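Phosphatidylglycerol lysyltransferase C-terminal domain-containing protein (Bacteroides thetaiotaomicron, PDB 2HQY) is of unknown function but binds coenzyme A and may transfer an acyl or aminoacyl group. Local coordinates at residues A173-C176 / K177-C181. Numbering follows the deposited sequence.
With COA (coenzyme A), chain C.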
# COMPACT_ATOMS: atom_id res chain seq x y z
N ALA A 173 -14.10 -9.78 -10.31
CA ALA A 173 -14.99 -9.95 -9.14
C ALA A 173 -15.67 -11.32 -9.20
O ALA A 173 -15.81 -12.00 -8.19
CB ALA A 173 -16.03 -8.82 -9.09
N GLU A 174 -16.04 -11.76 -10.40
CA GLU A 174 -16.66 -13.07 -10.55
C GLU A 174 -15.65 -14.17 -10.27
O GLU A 174 -15.96 -15.13 -9.58
CB GLU A 174 -17.22 -13.27 -11.96
CG GLU A 174 -18.43 -12.36 -12.23
CD GLU A 174 -19.23 -12.80 -13.46
OE1 GLU A 174 -19.14 -14.00 -13.86
OE2 GLU A 174 -19.96 -11.95 -14.01
N TRP A 175 -14.44 -14.00 -10.81
CA TRP A 175 -13.37 -14.99 -10.65
C TRP A 175 -13.00 -15.12 -9.17
O TRP A 175 -12.77 -16.23 -8.66
CB TRP A 175 -12.15 -14.54 -11.48
CG TRP A 175 -11.09 -15.59 -11.59
CD1 TRP A 175 -10.92 -16.50 -12.60
CD2 TRP A 175 -10.04 -15.82 -10.65
NE1 TRP A 175 -9.83 -17.30 -12.34
CE2 TRP A 175 -9.27 -16.91 -11.15
CE3 TRP A 175 -9.67 -15.23 -9.43
CZ2 TRP A 175 -8.14 -17.41 -10.48
CZ3 TRP A 175 -8.55 -15.74 -8.75
CH2 TRP A 175 -7.80 -16.82 -9.29
N CYS A 176 -12.94 -13.99 -8.48
CA CYS A 176 -12.59 -14.00 -7.05
C CYS A 176 -13.71 -14.60 -6.18
O CYS A 176 -13.43 -15.19 -5.10
CB CYS A 176 -12.22 -12.60 -6.59
SG CYS A 176 -10.41 -12.37 -6.81
N LYS A 177 -14.96 -14.44 -6.61
CA LYS A 177 -16.09 -15.08 -5.89
C LYS A 177 -15.91 -16.59 -5.98
O LYS A 177 -16.02 -17.27 -4.96
CB LYS A 177 -17.47 -14.64 -6.44
CG LYS A 177 -18.69 -15.14 -5.65
CD LYS A 177 -18.63 -14.76 -4.15
CE LYS A 177 -18.72 -13.25 -3.86
NZ LYS A 177 -18.68 -12.94 -2.37
N VAL A 178 -15.62 -17.10 -7.17
CA VAL A 178 -15.40 -18.54 -7.39
C VAL A 178 -14.19 -19.02 -6.58
O VAL A 178 -14.24 -20.06 -5.91
CB VAL A 178 -15.16 -18.85 -8.92
CG1 VAL A 178 -14.83 -20.33 -9.13
CG2 VAL A 178 -16.41 -18.50 -9.74
N ASN A 179 -13.10 -18.26 -6.65
CA ASN A 179 -11.81 -18.71 -6.12
C ASN A 179 -11.57 -18.34 -4.64
O ASN A 179 -10.54 -18.70 -4.05
CB ASN A 179 -10.67 -18.26 -7.07
CG ASN A 179 -10.62 -19.13 -8.35
OD1 ASN A 179 -10.07 -20.22 -8.33
ND2 ASN A 179 -11.25 -18.66 -9.46
N ASN A 180 -12.54 -17.67 -4.03
CA ASN A 180 -12.42 -17.26 -2.63
C ASN A 180 -11.20 -16.38 -2.34
O ASN A 180 -10.42 -16.62 -1.40
CB ASN A 180 -12.44 -18.48 -1.67
CG ASN A 180 -12.75 -18.07 -0.23
OD1 ASN A 180 -13.04 -16.89 0.05
ND2 ASN A 180 -12.69 -19.04 0.69
N CYS A 181 -11.05 -15.32 -3.14
CA CYS A 181 -9.97 -14.37 -2.86
C CYS A 181 -10.10 -13.68 -1.50
O CYS A 181 -9.09 -13.23 -0.96
CB CYS A 181 -9.87 -13.30 -3.94
SG CYS A 181 -9.59 -13.99 -5.61
N1A COA C . -2.16 -15.96 -8.55
C2A COA C . -2.95 -15.99 -9.64
N3A COA C . -3.70 -17.06 -9.93
C4A COA C . -3.69 -18.15 -9.11
C5A COA C . -2.89 -18.15 -7.97
C6A COA C . -2.11 -17.02 -7.70
N6A COA C . -1.31 -16.94 -6.61
N7A COA C . -3.08 -19.35 -7.37
C8A COA C . -3.98 -20.06 -8.10
N9A COA C . -4.32 -19.34 -9.17
C1B COA C . -5.33 -19.69 -10.21
C2B COA C . -5.06 -20.78 -11.24
O2B COA C . -4.44 -20.24 -12.40
C3B COA C . -6.49 -21.19 -11.57
O3B COA C . -7.08 -20.28 -12.51
P3B COA C . -8.30 -20.75 -13.46
O7A COA C . -7.59 -21.58 -14.52
O8A COA C . -8.95 -19.45 -13.93
O9A COA C . -9.23 -21.59 -12.61
C4B COA C . -7.26 -21.05 -10.27
O4B COA C . -6.53 -20.08 -9.51
C5B COA C . -7.38 -22.38 -9.51
O5B COA C . -6.32 -23.25 -9.94
P1A COA C . -5.45 -24.24 -8.99
O1A COA C . -4.16 -24.55 -9.72
O2A COA C . -5.38 -23.71 -7.56
O3A COA C . -6.37 -25.57 -9.04
O4A COA C . -8.52 -26.86 -8.69
O5A COA C . -8.08 -24.66 -7.34
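Asn179 lays its side-chain amide over one face of the Trp175 indole, the two planes 23° apart and ND2 3.1 Å from CE2 of the ring. The same ND2 donates to Trp175 O (3.0 Å), which also accepts the helical bond from Asn179 N; the ND2 bond, its acceptor near the amide plane, keeps the amide stacked. Asparagine is short enough to fold back one turn. Indole offers a broad face for this amide and an N-H for phosphate: with CG anti to the backbone N (chi1 -169°), Trp175 reaches coenzyme A, where NE1 meets O8A at 2.8 Å in an almost straight bond. Cys181 SG lies at the ring edge, 3.7 Å from CZ3, a sulfur-aromatic contact. Paired cysteines can bond covalently across the turn, and this sulfur forms a disulfide with Cys176 SG, while Cys181 N bonds to Cys176 O (3.1 Å). Trp175, Cys176 and Cys181 are the packed side, Thr187 touching Trp175 and Cys181, Arg191 both cysteines. Across the exposed flank, Lys177 N and Val178 N bond back to Ala173 O and Glu174 O, but the side chains add little. The disulfide thus braces the C-terminus of helix 165-179, whose Trp175 and Asn179 line the coenzyme A pocket of an acetyltransferase-like domain.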